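Local coordinates for protein cytolethal distending toxin subunit A (Haemophilus ducreyi, PDB 1SR4) that probably pairs with CdtC as a lectin-like heterodimer that delivers the genotoxic subunit CdtB, causing distension, G2/M arrest and chromatin fragmentation in host cells, at residues Gly118-Leu128 against Asp131-Phe142; Lys155-Thr164 against Thr175-Gly183. All coordinates share one frame; numbering follows the deposited sequence.

Contact 1. Residues Gly118-Leu128 against Asp131-Phe142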
loop_
_atom_site.group_PDB
_atom_site.type_symbol
_atom_site.label_atom_id
_atom_site.label_comp_id
_atom_site.label_asym_id
_atom_site.label_seq_id
_atom_site.Cartn_x
_atom_site.Cartn_y
_atom_site.Cartn_z
ATOM N N GLY A 118 19.559 -15.796 1.310
ATOM C CA GLY A 118 18.964 -16.228 0.061
ATOM C C GLY A 118 18.104 -17.473 0.183
ATOM O O GLY A 118 17.655 -18.013 -0.824
ATOM N N THR A 119 17.883 -17.947 1.401
ATOM C CA THR A 119 17.037 -19.128 1.591
ATOM C C THR A 119 15.572 -18.689 1.735
ATOM O O THR A 119 15.275 -17.495 1.882
ATOM C CB THR A 119 17.471 -19.955 2.837
ATOM O OG1 THR A 119 17.614 -19.094 3.973
ATOM C CG2 THR A 119 18.812 -20.643 2.581
ATOM N N CYS A 120 14.659 -19.652 1.696
ATOM C CA CYS A 120 13.227 -19.362 1.784
ATOM C C CYS A 120 12.555 -19.890 3.036
ATOM O O CYS A 120 12.940 -20.953 3.558
ATOM C CB CYS A 120 12.508 -19.948 0.564
ATOM S SG CYS A 120 12.660 -18.897 -0.906
ATOM N N VAL A 121 11.544 -19.149 3.505
ATOM C CA VAL A 121 10.776 -19.549 4.678
ATOM C C VAL A 121 10.038 -20.792 4.221
ATOM O O VAL A 121 9.509 -20.819 3.104
ATOM C CB VAL A 121 9.732 -18.475 5.098
ATOM C CG1 VAL A 121 8.736 -19.080 6.081
ATOM C CG2 VAL A 121 10.448 -17.246 5.750
ATOM N N GLU A 122 9.993 -21.816 5.070
ATOM C CA GLU A 122 9.322 -23.072 4.709
ATOM C C GLU A 122 8.568 -23.698 5.891
ATOM O O GLU A 122 9.119 -23.830 6.987
ATOM C CB GLU A 122 10.361 -24.074 4.195
ATOM C CG GLU A 122 9.742 -25.336 3.605
ATOM C CD GLU A 122 10.761 -26.273 2.989
ATOM O OE1 GLU A 122 11.702 -25.794 2.309
ATOM O OE2 GLU A 122 10.603 -27.505 3.174
ATOM N N ALA A 123 7.308 -24.076 5.677
ATOM C CA ALA A 123 6.528 -24.707 6.730
ATOM C C ALA A 123 7.088 -26.117 6.892
ATOM O O ALA A 123 7.253 -26.846 5.903
ATOM C CB ALA A 123 5.051 -24.780 6.338
ATOM N N TYR A 124 7.373 -26.497 8.133
ATOM C CA TYR A 124 7.919 -27.821 8.433
ATOM C C TYR A 124 7.501 -28.252 9.839
ATOM O O TYR A 124 7.694 -27.503 10.810
ATOM C CB TYR A 124 9.443 -27.805 8.337
ATOM C CG TYR A 124 10.051 -29.089 8.844
ATOM C CD1 TYR A 124 10.036 -30.243 8.060
ATOM C CD2 TYR A 124 10.533 -29.181 10.148
ATOM C CE1 TYR A 124 10.475 -31.460 8.567
ATOM C CE2 TYR A 124 10.977 -30.385 10.670
ATOM C CZ TYR A 124 10.942 -31.526 9.874
ATOM O OH TYR A 124 11.350 -32.735 10.385
ATOM N N GLY A 125 6.930 -29.455 9.955
ATOM C CA GLY A 125 6.490 -29.931 11.254
ATOM C C GLY A 125 5.541 -28.914 11.873
ATOM O O GLY A 125 4.595 -28.474 11.214
ATOM N N ASN A 126 5.773 -28.543 13.133
ATOM C CA ASN A 126 4.921 -27.564 13.804
ATOM C C ASN A 126 5.514 -26.158 13.834
ATOM O O ASN A 126 5.228 -25.400 14.753
ATOM C CB ASN A 126 4.633 -27.980 15.245
ATOM C CG ASN A 126 3.859 -29.279 15.336
ATOM O OD1 ASN A 126 3.058 -29.600 14.464
ATOM N ND2 ASN A 126 4.094 -30.029 16.402
ATOM N N GLY A 127 6.331 -25.809 12.846
ATOM C CA GLY A 127 6.925 -24.478 12.826
ATOM C C GLY A 127 7.416 -24.061 11.454
ATOM O O GLY A 127 6.913 -24.522 10.438
ATOM N N LEU A 128 8.411 -23.188 11.422
ATOM C CA LEU A 128 8.962 -22.721 10.164
ATOM C C LEU A 128 10.468 -22.907 10.187
ATOM O O LEU A 128 11.078 -22.814 11.234
ATOM C CB LEU A 128 8.663 -21.224 9.969
ATOM C CG LEU A 128 7.212 -20.730 9.896
ATOM C CD1 LEU A 128 7.217 -19.193 9.858
ATOM C CD2 LEU A 128 6.511 -21.308 8.649
ATOM N N ASP A 131 15.134 -22.856 3.985
ATOM C CA ASP A 131 15.850 -23.831 3.159
ATOM C C ASP A 131 15.956 -23.313 1.736
ATOM O O ASP A 131 15.380 -22.264 1.390
ATOM C CB ASP A 131 15.124 -25.188 3.162
ATOM C CG ASP A 131 16.046 -26.364 2.783
ATOM O OD1 ASP A 131 17.264 -26.170 2.597
ATOM O OD2 ASP A 131 15.542 -27.497 2.692
ATOM N N ILE A 132 16.695 -24.049 0.914
ATOM C CA ILE A 132 16.893 -23.677 -0.474
ATOM C C ILE A 132 15.553 -23.391 -1.138
ATOM O O ILE A 132 14.605 -24.158 -1.020
ATOM C CB ILE A 132 17.653 -24.801 -1.221
ATOM C CG1 ILE A 132 19.052 -24.942 -0.605
ATOM C CG2 ILE A 132 17.789 -24.467 -2.709
ATOM C CD1 ILE A 132 19.609 -26.343 -0.654
ATOM N N CYS A 133 15.489 -22.266 -1.831
ATOM C CA CYS A 133 14.272 -21.851 -2.505
ATOM C C CYS A 133 13.927 -22.684 -3.731
ATOM O O CYS A 133 14.801 -23.062 -4.512
ATOM C CB CYS A 133 14.393 -20.390 -2.933
ATOM S SG CYS A 133 14.575 -19.185 -1.573
ATOM N N SER A 134 12.644 -22.967 -3.891
ATOM C CA SER A 134 12.182 -23.698 -5.048
ATOM C C SER A 134 10.736 -23.348 -5.270
ATOM O O SER A 134 9.905 -23.604 -4.409
ATOM C CB SER A 134 12.307 -25.199 -4.854
ATOM O OG SER A 134 11.727 -25.841 -5.975
ATOM N N LEU A 135 10.435 -22.763 -6.425
ATOM C CA LEU A 135 9.071 -22.381 -6.736
ATOM C C LEU A 135 8.150 -23.590 -6.788
ATOM O O LEU A 135 6.936 -23.441 -6.803
ATOM C CB LEU A 135 9.023 -21.617 -8.066
ATOM C CG LEU A 135 9.576 -20.186 -8.067
ATOM C CD1 LEU A 135 9.766 -19.696 -9.500
ATOM C CD2 LEU A 135 8.623 -19.277 -7.314
ATOM N N ASP A 136 8.727 -24.789 -6.810
ATOM C CA ASP A 136 7.921 -26.002 -6.862
ATOM C C ASP A 136 7.614 -26.599 -5.496
ATOM O O ASP A 136 6.991 -27.654 -5.402
ATOM C CB ASP A 136 8.606 -27.050 -7.736
ATOM C CG ASP A 136 8.764 -26.580 -9.165
ATOM O OD1 ASP A 136 7.779 -26.049 -9.719
ATOM O OD2 ASP A 136 9.863 -26.737 -9.733
ATOM N N LYS A 137 8.051 -25.935 -4.434
ATOM C CA LYS A 137 7.773 -26.442 -3.093
ATOM C C LYS A 137 6.588 -25.688 -2.488
ATOM O O LYS A 137 6.714 -24.520 -2.093
ATOM C CB LYS A 137 9.004 -26.284 -2.189
ATOM C CG LYS A 137 10.196 -27.184 -2.539
ATOM C CD LYS A 137 11.393 -26.870 -1.634
ATOM C CE LYS A 137 12.696 -27.535 -2.130
ATOM N NZ LYS A 137 13.919 -27.011 -1.429
ATOM N N LEU A 138 5.438 -26.354 -2.413
ATOM C CA LEU A 138 4.240 -25.740 -1.853
ATOM C C LEU A 138 4.467 -25.280 -0.408
ATOM O O LEU A 138 3.891 -24.279 0.027
ATOM C CB LEU A 138 3.069 -26.731 -1.905
ATOM C CG LEU A 138 1.668 -26.132 -1.759
ATOM C CD1 LEU A 138 1.421 -25.154 -2.917
ATOM C CD2 LEU A 138 0.607 -27.243 -1.764
ATOM N N ALA A 139 5.304 -26.004 0.335
ATOM C CA ALA A 139 5.588 -25.640 1.733
ATOM C C ALA A 139 6.250 -24.261 1.884
ATOM O O ALA A 139 6.313 -23.717 2.989
ATOM C CB ALA A 139 6.462 -26.715 2.405
ATOM N N GLN A 140 6.762 -23.709 0.791
ATOM C CA GLN A 140 7.377 -22.382 0.845
ATOM C C GLN A 140 6.401 -21.293 0.374
ATOM O O GLN A 140 6.774 -20.116 0.262
ATOM C CB GLN A 140 8.654 -22.345 -0.001
ATOM C CG GLN A 140 9.779 -23.195 0.587
ATOM C CD GLN A 140 11.046 -23.158 -0.235
ATOM O OE1 GLN A 140 11.120 -22.497 -1.277
ATOM N NE2 GLN A 140 12.057 -23.861 0.235
ATOM N N GLU A 141 5.152 -21.684 0.121
ATOM C CA GLU A 141 4.131 -20.743 -0.320
ATOM C C GLU A 141 3.163 -20.456 0.811
ATOM O O GLU A 141 2.736 -21.370 1.522
ATOM C CB GLU A 141 3.369 -21.302 -1.522
ATOM C CG GLU A 141 4.177 -21.345 -2.821
ATOM C CD GLU A 141 3.280 -21.508 -4.039
ATOM O OE1 GLU A 141 2.783 -20.494 -4.568
ATOM O OE2 GLU A 141 3.047 -22.662 -4.451
ATOM N N PHE A 142 2.818 -19.180 0.974
ATOM C CA PHE A 142 1.924 -18.749 2.038
ATOM C C PHE A 142 0.818 -17.825 1.538
ATOM O O PHE A 142 1.008 -17.038 0.613
ATOM C CB PHE A 142 2.724 -18.016 3.132
ATOM C CG PHE A 142 3.755 -18.876 3.811
ATOM C CD1 PHE A 142 3.445 -19.563 4.983
ATOM C CD2 PHE A 142 5.016 -19.038 3.257
ATOM C CE1 PHE A 142 4.373 -20.399 5.594
ATOM C CE2 PHE A 142 5.952 -19.878 3.860
ATOM C CZ PHE A 142 5.623 -20.563 5.039
HETATM O O HOH W 1 17.907 -20.458 -1.813
HETATM O O HOH W 2 8.684 -18.796 1.498
HETATM O O HOH W 3 13.081 -27.804 1.115
#
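Cys120 and Cys133 form a disulfide across the contact, their SG atoms 2.0 Å apart, pinning Cys120, in strand 120-124, to the loop that follows its hairpin partner. Cys120 and Asp131 are also an antiparallel hydrogen-bonded pair. Farther along, Ala123 N donates to Ala139 O (2.9 Å) almost straight, at 173°, tying the strand to the 3-10 segment 138-140.

The polar side chains meet round Gln140, whose extended chain carries an amide with both ends in use. NE2 gives one hydrogen to Glu122 OE1 (2.9 Å), on the anti side, 29° out of the carboxylate plane, and the other to Ile132 O, which Lys137 NZ reaches from the opposite face; OE1 accepts from Ser134 N. Glu122 reaches the amide because CG stands anti to its backbone N (chi1 -172°). A water joins Glu122 OE1, Asp131 OD2 and Lys137 NZ; Lys137, with Arg79 in a salt bridge to Asp131, possibly offsets the two like charges.

Apolar contact gathers along the CE1-CZ-CE2 end of the Phe142 ring, where CZ meets Val121 CG1 at 3.6 Å and Leu128 CD2 at 3.8 Å. Ile154 of strand 152-156 touches Phe142, and strands 110-114 and 82-86 pack on Val121.

Contact 2. Residues Lys155-Thr164 against Thr175-Gly183; sequences KSVSQGRCVT and TVTLSVCDG
Strands 162-164 and 176-179 run antiparallel, their short axes 4.5 Å apart at 141°, with Cys162-Ser179 and Thr164-Thr177 as hydrogen-bonded pairs and Val163-Leu178 the non-hydrogen-bonded pair between them.

On the face of Thr164 and Ser179 the small hydroxyls suit close pairing: Ser179 OG donates to Thr164 OG1 (2.7 Å), which donates to Cys162 O from above the carbonyl plane. Cys162 SG is joined to Cys181 SG (2.0 Å), two residues on from Ser179, with the Lys155 methylenes against the Cys181 sulfur.

Leu178, Val163 and Val176 make up the apolar contact: Val163 CG1 meets Val176 CG1 at 3.6 Å and Val163 CG2 lies 3.9 Å from Leu178 CD2, while Leu178 CD1 sits 3.4 Å from Gln159 OE1. Arg161 NE and NH2 both reach Gln159 OE1 at 2.8 Å, the oxygen lying in the guanidinium plane; Gln159 NE2 bonds Gly125 O. A bend at chi3 (-67°) turns the arginine so that Leu178 O lies over one guanidinium face, without a hydrogen bond.

Strand 189-196 packs beside the hydroxyl pair, Arg189 bonding Ser179 OG and Gln191 bonding Thr164 OG1. Val163 rests on Ile154 of strand 152-156, while Leu178 touches Ala123 of strand 120-124.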
loop_
_atom_site.group_PDB
_atom_site.type_symbol
_atom_site.label_atom_id
_atom_site.label_comp_id
_atom_site.label_asym_id
_atom_site.label_seq_id
_atom_site.Cartn_x
_atom_site.Cartn_y
_atom_site.Cartn_z
ATOM N N LYS A 155 -0.885 -17.904 6.507
ATOM C CA LYS A 155 -1.309 -19.295 6.416
ATOM C C LYS A 155 -0.440 -20.158 5.511
ATOM O O LYS A 155 -0.239 -19.845 4.330
ATOM C CB LYS A 155 -2.762 -19.336 5.926
ATOM C CG LYS A 155 -3.432 -20.697 6.003
ATOM C CD LYS A 155 -4.875 -20.570 5.534
ATOM C CE LYS A 155 -5.673 -21.840 5.793
ATOM N NZ LYS A 155 -7.054 -21.710 5.227
ATOM N N SER A 156 0.093 -21.236 6.079
ATOM C CA SER A 156 0.891 -22.176 5.303
ATOM C C SER A 156 -0.084 -22.850 4.338
ATOM O O SER A 156 -1.108 -23.406 4.756
ATOM C CB SER A 156 1.513 -23.241 6.211
ATOM O OG SER A 156 1.969 -24.347 5.433
ATOM N N VAL A 157 0.210 -22.802 3.048
ATOM C CA VAL A 157 -0.686 -23.439 2.092
ATOM C C VAL A 157 -0.543 -24.962 2.137
ATOM O O VAL A 157 -1.533 -25.690 2.036
ATOM C CB VAL A 157 -0.423 -22.943 0.665
ATOM C CG1 VAL A 157 -1.268 -23.740 -0.326
ATOM C CG2 VAL A 157 -0.754 -21.445 0.573
ATOM N N SER A 158 0.680 -25.452 2.311
ATOM C CA SER A 158 0.879 -26.896 2.355
ATOM C C SER A 158 0.242 -27.504 3.597
ATOM O O SER A 158 -0.302 -28.604 3.546
ATOM C CB SER A 158 2.372 -27.240 2.333
ATOM O OG SER A 158 2.972 -26.779 3.518
ATOM N N GLN A 159 0.289 -26.793 4.718
ATOM C CA GLN A 159 -0.295 -27.329 5.949
ATOM C C GLN A 159 -1.716 -26.896 6.242
ATOM O O GLN A 159 -2.452 -27.601 6.921
ATOM C CB GLN A 159 0.575 -26.975 7.164
ATOM C CG GLN A 159 1.897 -27.713 7.181
ATOM C CD GLN A 159 2.523 -27.738 8.560
ATOM O OE1 GLN A 159 1.836 -27.550 9.563
ATOM N NE2 GLN A 159 3.830 -27.993 8.620
ATOM N N GLY A 160 -2.106 -25.735 5.742
ATOM C CA GLY A 160 -3.440 -25.257 6.031
ATOM C C GLY A 160 -3.472 -24.736 7.456
ATOM O O GLY A 160 -4.541 -24.651 8.058
ATOM N N ARG A 161 -2.302 -24.398 8.007
ATOM C CA ARG A 161 -2.217 -23.896 9.380
ATOM C C ARG A 161 -1.567 -22.505 9.392
ATOM O O ARG A 161 -0.836 -22.155 8.477
ATOM C CB ARG A 161 -1.413 -24.869 10.248
ATOM C CG ARG A 161 -2.087 -26.238 10.420
ATOM C CD ARG A 161 -1.546 -26.988 11.640
ATOM N NE ARG A 161 -0.146 -27.395 11.502
ATOM C CZ ARG A 161 0.556 -27.957 12.487
ATOM N NH1 ARG A 161 -0.014 -28.169 13.662
ATOM N NH2 ARG A 161 1.817 -28.312 12.305
ATOM N N CYS A 162 -1.834 -21.726 10.433
ATOM C CA CYS A 162 -1.308 -20.374 10.528
ATOM C C CYS A 162 -0.120 -20.195 11.463
ATOM O O CYS A 162 0.011 -20.888 12.474
ATOM C CB CYS A 162 -2.454 -19.431 10.917
ATOM S SG CYS A 162 -3.586 -19.189 9.508
ATOM N N VAL A 163 0.744 -19.251 11.103
ATOM C CA VAL A 163 1.946 -18.939 11.876
ATOM C C VAL A 163 1.506 -18.287 13.188
ATOM O O VAL A 163 0.901 -17.213 13.205
ATOM C CB VAL A 163 2.863 -18.011 11.069
ATOM C CG1 VAL A 163 4.145 -17.715 11.847
ATOM C CG2 VAL A 163 3.173 -18.673 9.723
ATOM N N THR A 164 1.835 -18.957 14.286
ATOM C CA THR A 164 1.441 -18.560 15.635
ATOM C C THR A 164 2.646 -18.253 16.515
ATOM O O THR A 164 3.709 -18.852 16.348
ATOM C CB THR A 164 0.650 -19.737 16.267
ATOM O OG1 THR A 164 -0.369 -20.150 15.349
ATOM C CG2 THR A 164 0.030 -19.353 17.610
ATOM N N THR A 175 8.264 -17.882 20.412
ATOM C CA THR A 175 8.410 -19.187 19.767
ATOM C C THR A 175 7.401 -19.191 18.637
ATOM O O THR A 175 6.241 -18.836 18.836
ATOM C CB THR A 175 8.096 -20.311 20.776
ATOM O OG1 THR A 175 8.948 -20.142 21.917
ATOM C CG2 THR A 175 8.330 -21.699 20.166
ATOM N N VAL A 176 7.841 -19.591 17.452
ATOM C CA VAL A 176 6.984 -19.587 16.268
ATOM C C VAL A 176 6.511 -20.991 15.892
ATOM O O VAL A 176 7.315 -21.883 15.656
ATOM C CB VAL A 176 7.741 -18.957 15.083
ATOM C CG1 VAL A 176 6.842 -18.883 13.859
ATOM C CG2 VAL A 176 8.243 -17.547 15.478
ATOM N N THR A 177 5.201 -21.174 15.821
ATOM C CA THR A 177 4.652 -22.482 15.505
ATOM C C THR A 177 3.571 -22.353 14.452
ATOM O O THR A 177 3.270 -21.249 13.990
ATOM C CB THR A 177 4.009 -23.118 16.762
ATOM O OG1 THR A 177 2.987 -22.245 17.263
ATOM C CG2 THR A 177 5.045 -23.322 17.874
ATOM N N LEU A 178 2.993 -23.491 14.079
ATOM C CA LEU A 178 1.893 -23.529 13.129
ATOM C C LEU A 178 0.719 -24.181 13.858
ATOM O O LEU A 178 0.885 -25.219 14.501
ATOM C CB LEU A 178 2.262 -24.368 11.910
ATOM C CG LEU A 178 3.278 -23.742 10.960
ATOM C CD1 LEU A 178 3.619 -24.719 9.842
ATOM C CD2 LEU A 178 2.673 -22.454 10.389
ATOM N N SER A 179 -0.456 -23.565 13.801
ATOM C CA SER A 179 -1.626 -24.155 14.450
ATOM C C SER A 179 -2.904 -23.732 13.734
ATOM O O SER A 179 -2.862 -22.956 12.774
ATOM C CB SER A 179 -1.685 -23.780 15.943
ATOM O OG SER A 179 -1.772 -22.379 16.113
ATOM N N VAL A 180 -4.043 -24.234 14.196
ATOM C CA VAL A 180 -5.304 -23.922 13.546
ATOM C C VAL A 180 -5.494 -22.412 13.410
ATOM O O VAL A 180 -5.228 -21.648 14.342
ATOM C CB VAL A 180 -6.501 -24.568 14.316
ATOM C CG1 VAL A 180 -6.585 -24.005 15.728
ATOM C CG2 VAL A 180 -7.792 -24.335 13.566
ATOM N N CYS A 181 -5.950 -21.983 12.238
ATOM C CA CYS A 181 -6.162 -20.562 11.981
ATOM C C CYS A 181 -7.418 -20.010 12.625
ATOM O O CYS A 181 -8.469 -20.014 12.003
ATOM C CB CYS A 181 -6.254 -20.306 10.475
ATOM S SG CYS A 181 -4.792 -20.833 9.522
ATOM N N ASP A 182 -7.337 -19.532 13.858
ATOM C CA ASP A 182 -8.531 -18.968 14.473
ATOM C C ASP A 182 -8.402 -17.459 14.659
ATOM O O ASP A 182 -9.343 -16.798 15.109
ATOM C CB ASP A 182 -8.838 -19.644 15.806
ATOM C CG ASP A 182 -7.628 -19.746 16.707
ATOM O OD1 ASP A 182 -6.691 -18.922 16.575
ATOM O OD2 ASP A 182 -7.624 -20.654 17.564
ATOM N N GLY A 183 -7.248 -16.912 14.290
ATOM C CA GLY A 183 -7.049 -15.478 14.416
ATOM C C GLY A 183 -6.996 -14.999 15.853
ATOM O O GLY A 183 -7.326 -13.852 16.162
HETATM O O HOH W 4 -6.296 -23.885 10.174
#

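How the contacts relate
From the N terminus, contact 1 comes first and is complete before contact 2 begins, so the two follow in series without crossing. Contact 1 closes the short hairpin of strands 120-124 and 127-131 and folds the next loop back on it; contact 2 closes the longer excursion between strands 162-165 and 176-179. The hairpin of strands 142-146 and 152-156 leads from the end of contact 1 into contact 2. The turn at 124-127 meets the second contact directly: beside the bond at Gly125, Asn126 OD1 probably accepts from Arg161 NH2. Together they join the first and third of three hairpins in this part of the ricin-type beta-trefoil.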